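Local coordinates for BtGH115A (PDB 5BY3), which acts as a family GH115 4-O-methyl-alpha-glucuronidase with specificity for decorated arabinogalactans, at residues 412-417 with 441-446; 464-469 with 485-490; 406-411 with 491-496; 390-395 with 416-421. All coordinates share one frame; numbering follows the deposited sequence.

Contact 1. Residues 412-417 with 441-446; sequences SLIYQQ and EYQIEL
Between residues 412-417 and 441-446 the closest meeting is that of Ile414 and Gln443; the segments lie on helices 411-423 and 441-452, neighbours in the helical layer around the parallel barrel of this GH115 domain. In the apolar part, the CD1 methyl of Ile414 is directed at the aliphatic base of Gln443, 3.5 Å from its CG and 3.7 Å from its CB, and the two side chains cross at about a right angle. From the other branch, Ile414 CG2 faces Leu446 CD2 at 4.5 Å, so the isoleucine is shared between residues less than one helical turn apart. The CA atoms of Ile414 and Gln443 are 7.9 Å apart.

The polar part lies beyond this layer. A bend at the second torsion of Gln443 (chi2 91°) turns its amide away from Ile414. There OE1 pairs with Ser407 OG, while NE2 donates to Met409 O and probably also to Ser407 O, in the loop before helix 411-423.

Gln443 thus divides its labour: CB and CG give the isoleucine a hydrocarbon surface, and the buried amide is satisfied from a different side. Across these segments the contact is van der Waals packing, and the polar ties go to the adjoining loop.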
# COMPACT_ATOMS: atom_id res chain seq x y z
N SER A 412 -2.77 3.07 -10.28
CA SER A 412 -2.32 2.44 -11.49
C SER A 412 -0.99 1.70 -11.32
O SER A 412 -0.75 0.73 -12.02
CB SER A 412 -2.12 3.49 -12.56
OG SER A 412 -3.37 3.97 -12.96
N LEU A 413 -0.15 2.17 -10.39
CA LEU A 413 1.18 1.63 -10.18
C LEU A 413 1.06 0.50 -9.16
O LEU A 413 1.68 -0.58 -9.33
CB LEU A 413 2.18 2.72 -9.79
CG LEU A 413 3.50 2.28 -9.10
CD1 LEU A 413 4.45 1.58 -10.08
CD2 LEU A 413 4.17 3.46 -8.39
N ILE A 414 0.26 0.73 -8.12
CA ILE A 414 -0.02 -0.30 -7.18
C ILE A 414 -0.58 -1.46 -8.00
O ILE A 414 -0.01 -2.57 -7.94
CB ILE A 414 -0.96 0.18 -6.05
CG1 ILE A 414 -0.28 1.28 -5.23
CG2 ILE A 414 -1.42 -0.98 -5.13
CD1 ILE A 414 -1.31 2.00 -4.38
N TYR A 415 -1.65 -1.21 -8.76
CA TYR A 415 -2.26 -2.25 -9.59
C TYR A 415 -1.24 -3.03 -10.40
O TYR A 415 -1.16 -4.26 -10.24
CB TYR A 415 -3.30 -1.72 -10.56
CG TYR A 415 -3.88 -2.84 -11.38
CD1 TYR A 415 -4.66 -3.82 -10.79
CD2 TYR A 415 -3.61 -2.97 -12.76
CE1 TYR A 415 -5.16 -4.90 -11.51
CE2 TYR A 415 -4.14 -4.03 -13.52
CZ TYR A 415 -4.91 -4.99 -12.88
OH TYR A 415 -5.46 -6.05 -13.56
N GLN A 416 -0.46 -2.34 -11.25
CA GLN A 416 0.39 -3.06 -12.18
C GLN A 416 1.51 -3.87 -11.51
O GLN A 416 1.87 -4.93 -12.02
CB GLN A 416 0.86 -2.21 -13.36
CG GLN A 416 2.23 -1.57 -13.25
CD GLN A 416 3.43 -2.47 -13.58
OE1 GLN A 416 3.42 -3.32 -14.47
NE2 GLN A 416 4.50 -2.24 -12.85
N GLN A 417 2.05 -3.36 -10.42
CA GLN A 417 3.07 -4.06 -9.71
C GLN A 417 2.52 -5.28 -9.00
O GLN A 417 3.14 -6.35 -9.05
CB GLN A 417 3.81 -3.14 -8.73
CG GLN A 417 4.84 -2.21 -9.39
CD GLN A 417 6.03 -2.99 -9.96
OE1 GLN A 417 6.30 -2.95 -11.18
NE2 GLN A 417 6.73 -3.74 -9.08
N GLU A 441 -6.49 5.60 2.89
CA GLU A 441 -7.70 4.81 2.90
C GLU A 441 -7.98 4.13 1.55
O GLU A 441 -8.29 2.93 1.47
CB GLU A 441 -8.88 5.69 3.25
CG GLU A 441 -8.85 6.31 4.65
CD GLU A 441 -8.34 7.75 4.67
OE1 GLU A 441 -7.73 8.23 3.69
OE2 GLU A 441 -8.58 8.43 5.71
N TYR A 442 -7.85 4.89 0.48
CA TYR A 442 -8.17 4.35 -0.79
C TYR A 442 -7.17 3.25 -1.22
O TYR A 442 -7.60 2.12 -1.51
CB TYR A 442 -8.36 5.43 -1.89
CG TYR A 442 -8.65 4.73 -3.20
CD1 TYR A 442 -9.85 4.05 -3.39
CD2 TYR A 442 -7.67 4.63 -4.21
CE1 TYR A 442 -10.09 3.35 -4.55
CE2 TYR A 442 -7.92 3.92 -5.38
CZ TYR A 442 -9.14 3.29 -5.53
OH TYR A 442 -9.43 2.58 -6.66
N GLN A 443 -5.86 3.58 -1.24
CA GLN A 443 -4.82 2.60 -1.66
C GLN A 443 -4.86 1.28 -0.86
O GLN A 443 -4.70 0.19 -1.43
CB GLN A 443 -3.41 3.18 -1.61
CG GLN A 443 -3.13 4.33 -2.59
CD GLN A 443 -3.41 5.74 -2.03
OE1 GLN A 443 -4.11 5.90 -1.01
NE2 GLN A 443 -2.89 6.77 -2.70
N ILE A 444 -5.14 1.40 0.44
CA ILE A 444 -5.24 0.30 1.36
C ILE A 444 -6.38 -0.60 0.90
O ILE A 444 -6.22 -1.81 0.83
CB ILE A 444 -5.46 0.80 2.81
CG1 ILE A 444 -4.20 1.53 3.33
CG2 ILE A 444 -5.85 -0.35 3.76
CD1 ILE A 444 -4.41 2.36 4.60
N GLU A 445 -7.52 -0.01 0.58
CA GLU A 445 -8.65 -0.84 0.20
C GLU A 445 -8.42 -1.48 -1.17
O GLU A 445 -8.79 -2.65 -1.40
CB GLU A 445 -9.95 -0.04 0.22
CG GLU A 445 -11.19 -0.91 0.02
CD GLU A 445 -12.48 -0.15 0.19
OE1 GLU A 445 -12.51 0.87 0.91
OE2 GLU A 445 -13.50 -0.58 -0.40
N LEU A 446 -7.79 -0.75 -2.07
CA LEU A 446 -7.39 -1.33 -3.34
C LEU A 446 -6.49 -2.57 -3.12
O LEU A 446 -6.80 -3.65 -3.58
CB LEU A 446 -6.69 -0.29 -4.22
CG LEU A 446 -6.22 -0.74 -5.63
CD1 LEU A 446 -7.37 -1.30 -6.51
CD2 LEU A 446 -5.50 0.43 -6.31

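Contact 2. Residues 464-469 with 485-490; sequences AHLKHW and VMQEHY
With its CG anti to the backbone N (chi1 175°), Leu466 extends from helix 462-473 and presents its CD2 methyl to helix 476-495; on that helix Met486 and Gln487 both set CG beside their own backbone N, anti to the carbonyl carbon. The CD2 methyl arrives near the start of both side chains. It lies 4.0 Å from Met486 CB and 4.2 Å from Gln487 CG, one leucine branch thereby touching two consecutive residues. Leu466 and Met486 cross at about a right angle; the selenomethionine is bent beyond CG, and its side chain also touches Leu470 of the leucine's own helix. Gln487 runs extended past CG, its hydrocarbon part alone meeting the leucine, and also touches Thr463.

Only a short connection separates the two helices in sequence, so the contact packs together two consecutive helices that follow the last barrel strand, 429-433. The CA atoms of Leu466 and Met486 are 8.6 Å apart. The ring of Tyr490 comes up beside the same leucine, its CE2 4.5 Å from Leu466 CD2. Tyr442 of helix 441-452 borders this interior, touching Leu466 and Tyr490 and meeting Trp469 edge-to-face. Its hydroxyl is hydrogen-bonded to His465 ND1, while Trp469 NE1 bonds to Glu445 OE1 on that third helix.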
# COMPACT_ATOMS: atom_id res chain seq x y z
N ALA A 464 -12.62 1.81 -13.03
CA ALA A 464 -13.90 1.33 -12.52
C ALA A 464 -13.87 1.04 -11.01
O ALA A 464 -14.89 1.23 -10.33
CB ALA A 464 -14.40 0.13 -13.30
N HIS A 465 -12.72 0.62 -10.48
CA HIS A 465 -12.54 0.43 -9.03
C HIS A 465 -12.66 1.77 -8.28
O HIS A 465 -13.48 1.88 -7.37
CB HIS A 465 -11.22 -0.27 -8.70
CG HIS A 465 -11.10 -0.68 -7.25
ND1 HIS A 465 -10.57 0.15 -6.28
CD2 HIS A 465 -11.45 -1.83 -6.62
CE1 HIS A 465 -10.61 -0.47 -5.11
NE2 HIS A 465 -11.13 -1.67 -5.29
N LEU A 466 -11.89 2.77 -8.69
CA LEU A 466 -11.94 4.12 -8.08
C LEU A 466 -13.33 4.80 -8.20
O LEU A 466 -13.83 5.38 -7.24
CB LEU A 466 -10.84 5.03 -8.68
CG LEU A 466 -10.81 6.50 -8.26
CD1 LEU A 466 -10.59 6.66 -6.76
CD2 LEU A 466 -9.78 7.27 -9.06
N LYS A 467 -13.95 4.70 -9.39
CA LYS A 467 -15.30 5.17 -9.60
C LYS A 467 -16.30 4.53 -8.60
O LYS A 467 -17.04 5.24 -7.94
CB LYS A 467 -15.69 4.87 -11.04
CG LYS A 467 -17.07 5.37 -11.44
CD LYS A 467 -17.35 5.01 -12.90
CE LYS A 467 -18.84 4.86 -13.14
NZ LYS A 467 -19.42 6.21 -13.31
N HIS A 468 -16.29 3.21 -8.49
CA HIS A 468 -17.19 2.49 -7.62
C HIS A 468 -16.97 2.91 -6.18
O HIS A 468 -17.92 2.97 -5.36
CB HIS A 468 -16.98 0.99 -7.80
CG HIS A 468 -17.92 0.15 -6.99
ND1 HIS A 468 -17.74 -0.07 -5.64
CD2 HIS A 468 -19.03 -0.53 -7.34
CE1 HIS A 468 -18.71 -0.84 -5.19
NE2 HIS A 468 -19.51 -1.14 -6.20
N TRP A 469 -15.71 3.25 -5.86
CA TRP A 469 -15.33 3.58 -4.50
C TRP A 469 -15.86 4.96 -4.15
O TRP A 469 -16.48 5.10 -3.10
CB TRP A 469 -13.80 3.49 -4.31
CG TRP A 469 -13.33 3.64 -2.86
CD1 TRP A 469 -13.26 2.64 -1.91
CD2 TRP A 469 -12.87 4.85 -2.21
NE1 TRP A 469 -12.77 3.16 -0.73
CE2 TRP A 469 -12.53 4.51 -0.88
CE3 TRP A 469 -12.67 6.17 -2.63
CZ2 TRP A 469 -12.00 5.44 0.04
CZ3 TRP A 469 -12.13 7.10 -1.72
CH2 TRP A 469 -11.80 6.73 -0.40
N VAL A 485 -10.96 14.44 -10.97
CA VAL A 485 -10.10 15.13 -9.99
C VAL A 485 -9.11 14.21 -9.26
O VAL A 485 -7.91 14.52 -9.18
CB VAL A 485 -10.94 15.94 -9.00
CG1 VAL A 485 -10.14 16.31 -7.78
CG2 VAL A 485 -11.48 17.17 -9.71
N MSE A 486 -9.60 13.07 -8.77
CA MSE A 486 -8.75 12.06 -8.11
C MSE A 486 -7.74 11.54 -9.10
O MSE A 486 -6.55 11.44 -8.81
CB MSE A 486 -9.61 10.97 -7.47
CG MSE A 486 -10.41 11.41 -6.23
SE MSE A 486 -9.57 12.78 -5.08
CE MSE A 486 -8.47 11.66 -3.91
N GLN A 487 -8.21 11.23 -10.31
CA GLN A 487 -7.32 10.79 -11.36
C GLN A 487 -6.19 11.80 -11.60
O GLN A 487 -5.03 11.42 -11.73
CB GLN A 487 -8.10 10.56 -12.64
CG GLN A 487 -8.97 9.30 -12.61
CD GLN A 487 -9.86 9.20 -13.83
OE1 GLN A 487 -10.36 10.21 -14.35
NE2 GLN A 487 -10.08 7.97 -14.30
N GLU A 488 -6.54 13.08 -11.63
CA GLU A 488 -5.55 14.08 -11.95
C GLU A 488 -4.61 14.29 -10.81
O GLU A 488 -3.44 14.55 -11.05
CB GLU A 488 -6.19 15.40 -12.38
CG GLU A 488 -6.61 15.38 -13.84
CD GLU A 488 -5.42 15.27 -14.78
OE1 GLU A 488 -4.63 16.26 -14.75
OE2 GLU A 488 -5.32 14.21 -15.50
N HIS A 489 -5.13 14.14 -9.58
CA HIS A 489 -4.39 14.14 -8.29
C HIS A 489 -3.29 13.11 -8.32
O HIS A 489 -2.10 13.45 -8.10
CB HIS A 489 -5.37 13.83 -7.18
CG HIS A 489 -4.81 13.92 -5.80
ND1 HIS A 489 -4.30 15.09 -5.27
CD2 HIS A 489 -4.76 13.00 -4.80
CE1 HIS A 489 -3.91 14.87 -4.03
NE2 HIS A 489 -4.19 13.61 -3.71
N TYR A 490 -3.64 11.87 -8.63
CA TYR A 490 -2.65 10.79 -8.62
C TYR A 490 -1.60 10.91 -9.74
O TYR A 490 -0.45 10.50 -9.58
CB TYR A 490 -3.33 9.43 -8.64
CG TYR A 490 -4.20 9.19 -7.43
CD1 TYR A 490 -3.71 9.41 -6.14
CD2 TYR A 490 -5.49 8.71 -7.57
CE1 TYR A 490 -4.49 9.16 -5.01
CE2 TYR A 490 -6.29 8.45 -6.43
CZ TYR A 490 -5.78 8.68 -5.16
OH TYR A 490 -6.55 8.46 -4.02

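Contact 3. Residues 406-411 with 491-496; sequences LSTMSP and RLAHIR
The loop through Thr408 and Ser410 runs close against the last turn of helix 476-495, with CA atoms 5.9 Å apart at Thr408 and Ala493 and 6.4 Å apart at Ser410 and His494. The small side chain of Ala493 fits this nearness: its methyl lies 3.4 Å from Thr408 CB, a tight approach. Thr408 holds OG1 between its backbone N and carbonyl carbon (chi1 63°), which places this oxygen 3.6 Å from Ala493 CB as well. A water beside this pair donates weak hydrogen bonds to both backbones, 2.8 Å to Ala493 O and 3.5 Å to Thr408 O.

Two residues on, Ser410 CB packs 4.1 Å from His494 ND1. The serine hydroxyl has another task, since Ser410 is the N-cap of helix 411-423 and its OG accepts a weak hydrogen bond from Ser412 N.

The loop is thus lodged between the helix it begins and the end of helix 476-495, where Thr408 also touches His489 and Pro411 packs on Tyr490. Behind the contact, Leu492 rests against Tyr533 and Leu536 of helix 523-543, and Leu406 reaches Tyr561 and Ala565 of helix 552-580.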
# COMPACT_ATOMS: atom_id res chain seq x y z
N LEU A 406 1.05 12.83 2.86
CA LEU A 406 -0.09 12.41 2.08
C LEU A 406 0.22 11.08 1.35
O LEU A 406 1.38 10.67 1.21
CB LEU A 406 -0.44 13.50 1.06
CG LEU A 406 -0.83 14.85 1.69
CD1 LEU A 406 -0.96 15.93 0.62
CD2 LEU A 406 -2.11 14.72 2.53
N SER A 407 -0.84 10.43 0.92
CA SER A 407 -0.76 9.16 0.32
C SER A 407 -1.16 9.34 -1.13
O SER A 407 -2.36 9.36 -1.47
CB SER A 407 -1.76 8.22 1.01
OG SER A 407 -2.05 7.10 0.17
N THR A 408 -0.15 9.44 -1.99
CA THR A 408 -0.38 9.82 -3.31
C THR A 408 0.09 8.83 -4.38
O THR A 408 0.11 9.15 -5.59
CB THR A 408 0.17 11.24 -3.57
OG1 THR A 408 1.60 11.28 -3.41
CG2 THR A 408 -0.52 12.25 -2.66
N MSE A 409 0.50 7.64 -3.95
CA MSE A 409 1.00 6.64 -4.89
C MSE A 409 -0.17 6.32 -5.77
O MSE A 409 -1.32 6.30 -5.32
CB MSE A 409 1.50 5.41 -4.20
CG MSE A 409 2.35 4.58 -5.15
SE MSE A 409 2.91 2.99 -4.12
CE MSE A 409 4.47 4.05 -3.47
N SER A 410 0.12 6.18 -7.05
CA SER A 410 -0.87 5.96 -8.05
C SER A 410 -1.49 4.58 -7.92
O SER A 410 -0.77 3.60 -7.84
CB SER A 410 -0.27 6.12 -9.44
OG SER A 410 -1.18 5.60 -10.40
N PRO A 411 -2.82 4.52 -7.94
CA PRO A 411 -3.56 3.25 -8.01
C PRO A 411 -3.11 2.40 -9.16
O PRO A 411 -3.09 1.19 -9.02
CB PRO A 411 -5.00 3.72 -8.26
CG PRO A 411 -5.05 5.00 -7.50
CD PRO A 411 -3.73 5.66 -7.81
N ARG A 491 -1.99 11.53 -10.84
CA ARG A 491 -1.14 11.64 -11.99
C ARG A 491 -0.08 12.73 -11.78
O ARG A 491 1.11 12.54 -12.11
CB ARG A 491 -2.00 11.88 -13.24
CG ARG A 491 -1.24 12.30 -14.46
CD ARG A 491 -2.11 13.19 -15.35
NE ARG A 491 -1.15 13.96 -16.08
CZ ARG A 491 -1.14 15.27 -16.21
NH1 ARG A 491 -2.10 16.00 -15.71
NH2 ARG A 491 -0.14 15.83 -16.88
N LEU A 492 -0.50 13.84 -11.19
CA LEU A 492 0.41 14.93 -10.91
C LEU A 492 1.37 14.61 -9.74
O LEU A 492 2.53 15.09 -9.73
CB LEU A 492 -0.37 16.21 -10.66
CG LEU A 492 -1.12 16.88 -11.82
CD1 LEU A 492 -2.24 17.68 -11.21
CD2 LEU A 492 -0.27 17.79 -12.72
N ALA A 493 0.88 13.83 -8.77
CA ALA A 493 1.69 13.32 -7.65
C ALA A 493 2.72 12.29 -8.13
O ALA A 493 3.83 12.28 -7.63
CB ALA A 493 0.83 12.73 -6.57
N HIS A 494 2.38 11.50 -9.15
CA HIS A 494 3.29 10.53 -9.77
C HIS A 494 4.46 11.29 -10.40
O HIS A 494 5.61 10.87 -10.33
CB HIS A 494 2.50 9.75 -10.83
CG HIS A 494 3.25 8.64 -11.51
ND1 HIS A 494 3.38 7.38 -10.96
CD2 HIS A 494 3.82 8.57 -12.74
CE1 HIS A 494 4.04 6.60 -11.80
NE2 HIS A 494 4.31 7.29 -12.89
N ILE A 495 4.15 12.43 -10.99
CA ILE A 495 5.15 13.28 -11.61
C ILE A 495 6.10 13.82 -10.55
O ILE A 495 7.31 13.85 -10.74
CB ILE A 495 4.44 14.37 -12.44
CG1 ILE A 495 3.83 13.69 -13.69
CG2 ILE A 495 5.38 15.50 -12.83
CD1 ILE A 495 2.94 14.53 -14.58
N ARG A 496 5.55 14.21 -9.42
CA ARG A 496 6.33 14.65 -8.30
C ARG A 496 5.36 14.78 -7.15
O ARG A 496 4.40 15.54 -7.21
CB ARG A 496 6.98 15.99 -8.60
CG ARG A 496 8.12 16.26 -7.66
CD ARG A 496 9.44 15.87 -8.30
NE ARG A 496 10.54 16.07 -7.35
CZ ARG A 496 11.81 15.76 -7.58
NH1 ARG A 496 12.17 15.21 -8.74
NH2 ARG A 496 12.72 15.97 -6.62
O HOH W 1 3.43 9.83 -6.42

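Contact 4. Residues 390-395 with 416-421; sequences VYYHVS and QQMKQA
Strand 388-393 and helix 411-423 are the first two elements of a beta-alpha-beta crossover completed by strand 429-433, the repeating architecture of a TIM-type barrel, and Val390, Tyr392, Gln417 and Met418 join them. The short segments run almost exactly antiparallel, at 178°, with axes 11.2 Å apart.

Met418, a selenomethionine here, does most of the bridging. Bends at its second and third torsions (chi2 -56°) fold the chain over toward the strand and bring SE beside the Tyr392 ring. SE lies 4.0 Å from the ring centroid, 33° off the normal, and is nearest to CD1 at 3.5 Å: an oblique Met-aromatic contact in which the two side chains slide past each other in opposite directions. The terminal CE meets Val390 CG1 tip to tip at 3.4 Å. Farther along the tyrosine, OH passes 3.8 Å from Gln417 CB, so the ring lies along successive residues of the helix.

The hydroxyl makes a weak hydrogen bond with Gly371 O in a loop. Replacing Tyr392 by an alanine would probably leave the selenium without its aromatic partner, open a gap between strand and helix, and deprive Gly371 O of that weak bond. Met418 is further enclosed by Trp430 of the next strand and by Phe447 and Met450 of helix 441-452. The chemistry is that of a barrel wall: a flexible, polarisable side chain fills the layer between sheet and helix, and the tyrosine hydroxyl finds a weak backbone acceptor in a neighbouring loop.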
# COMPACT_ATOMS: atom_id res chain seq x y z
N VAL A 390 5.11 -10.68 -0.29
CA VAL A 390 5.61 -9.34 -0.61
C VAL A 390 5.24 -8.32 0.48
O VAL A 390 4.12 -8.35 1.01
CB VAL A 390 5.22 -8.85 -2.05
CG1 VAL A 390 3.72 -8.57 -2.20
CG2 VAL A 390 6.06 -7.65 -2.48
N TYR A 391 6.24 -7.49 0.80
CA TYR A 391 6.15 -6.38 1.69
C TYR A 391 6.27 -5.16 0.78
O TYR A 391 7.33 -4.94 0.17
CB TYR A 391 7.29 -6.42 2.71
CG TYR A 391 7.47 -5.17 3.56
CD1 TYR A 391 6.36 -4.46 4.11
CD2 TYR A 391 8.76 -4.70 3.84
CE1 TYR A 391 6.56 -3.31 4.90
CE2 TYR A 391 8.96 -3.55 4.63
CZ TYR A 391 7.86 -2.85 5.15
OH TYR A 391 8.09 -1.72 5.91
N TYR A 392 5.17 -4.39 0.70
CA TYR A 392 4.98 -3.24 -0.20
C TYR A 392 4.79 -1.95 0.60
O TYR A 392 4.23 -1.99 1.70
CB TYR A 392 3.76 -3.48 -1.09
CG TYR A 392 3.71 -2.68 -2.40
CD1 TYR A 392 4.33 -3.13 -3.55
CD2 TYR A 392 2.99 -1.48 -2.48
CE1 TYR A 392 4.26 -2.41 -4.74
CE2 TYR A 392 2.91 -0.77 -3.66
CZ TYR A 392 3.55 -1.24 -4.79
OH TYR A 392 3.48 -0.56 -5.97
N HIS A 393 5.23 -0.82 0.03
CA HIS A 393 5.14 0.48 0.69
C HIS A 393 4.19 1.44 0.00
O HIS A 393 4.34 1.68 -1.19
CB HIS A 393 6.52 1.17 0.75
CG HIS A 393 7.44 0.62 1.78
ND1 HIS A 393 8.16 -0.55 1.60
CD2 HIS A 393 7.79 1.08 3.01
CE1 HIS A 393 8.90 -0.78 2.66
NE2 HIS A 393 8.70 0.19 3.53
N VAL A 394 3.22 1.98 0.75
CA VAL A 394 2.51 3.22 0.31
C VAL A 394 2.88 4.42 1.20
O VAL A 394 2.35 5.50 1.06
CB VAL A 394 0.96 3.07 0.18
CG1 VAL A 394 0.58 2.08 -0.92
CG2 VAL A 394 0.33 2.71 1.52
N SER A 395 3.85 4.18 2.09
CA SER A 395 4.40 5.21 2.98
C SER A 395 5.87 4.87 3.32
O SER A 395 6.23 3.70 3.40
CB SER A 395 3.53 5.34 4.23
OG SER A 395 4.13 6.22 5.15
N GLN A 416 -0.46 -2.34 -11.25
CA GLN A 416 0.39 -3.06 -12.18
C GLN A 416 1.51 -3.87 -11.51
O GLN A 416 1.87 -4.93 -12.02
CB GLN A 416 0.86 -2.21 -13.36
CG GLN A 416 2.23 -1.57 -13.25
CD GLN A 416 3.43 -2.47 -13.58
OE1 GLN A 416 3.42 -3.32 -14.47
NE2 GLN A 416 4.50 -2.24 -12.85
N GLN A 417 2.05 -3.36 -10.42
CA GLN A 417 3.07 -4.06 -9.71
C GLN A 417 2.52 -5.28 -9.00
O GLN A 417 3.14 -6.35 -9.05
CB GLN A 417 3.81 -3.14 -8.73
CG GLN A 417 4.84 -2.21 -9.39
CD GLN A 417 6.03 -2.99 -9.96
OE1 GLN A 417 6.30 -2.95 -11.18
NE2 GLN A 417 6.73 -3.74 -9.08
N MSE A 418 1.34 -5.14 -8.38
CA MSE A 418 0.80 -6.18 -7.51
C MSE A 418 0.13 -7.26 -8.32
O MSE A 418 0.17 -8.43 -7.94
CB MSE A 418 -0.18 -5.68 -6.42
CG MSE A 418 0.46 -4.75 -5.42
SE MSE A 418 2.02 -5.52 -4.50
CE MSE A 418 1.08 -7.03 -3.65
N LYS A 419 -0.50 -6.88 -9.43
CA LYS A 419 -0.99 -7.85 -10.42
C LYS A 419 0.20 -8.69 -10.92
O LYS A 419 0.13 -9.93 -10.89
CB LYS A 419 -1.70 -7.13 -11.57
CG LYS A 419 -1.95 -7.94 -12.82
CD LYS A 419 -3.27 -8.70 -12.77
CE LYS A 419 -3.47 -9.53 -14.04
NZ LYS A 419 -4.66 -10.41 -13.88
N GLN A 420 1.28 -8.03 -11.32
CA GLN A 420 2.47 -8.76 -11.72
C GLN A 420 2.96 -9.68 -10.61
O GLN A 420 3.27 -10.84 -10.89
CB GLN A 420 3.58 -7.84 -12.24
CG GLN A 420 4.67 -8.60 -12.99
CD GLN A 420 5.53 -7.69 -13.85
OE1 GLN A 420 6.18 -6.78 -13.34
NE2 GLN A 420 5.54 -7.94 -15.15
N ALA A 421 2.98 -9.20 -9.37
CA ALA A 421 3.38 -10.03 -8.23
C ALA A 421 2.56 -11.32 -8.10
O ALA A 421 3.14 -12.42 -7.94
CB ALA A 421 3.33 -9.22 -6.94

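From the N terminus, strand 388-393 opens the series, and contact 4 closes the first loop when the chain returns along helix 411-423. Contact 3 begins inside that loop, at 406-411, but closes only at 491-496, so contacts 3 and 4 cross. Contact 1 starts on the helix where contact 4 ends and joins it to helix 441-452; contact 2 follows in series between the consecutive helices 462-473 and 476-495. Both nest inside the long loop closed by contact 3. Together the four contacts tie a barrel strand to its helix, that helix to the next, and helix 476-495 back to the loop before helix 411-423. Contacts 2 and 4 do not touch, their nearest atoms being about 10 Å apart.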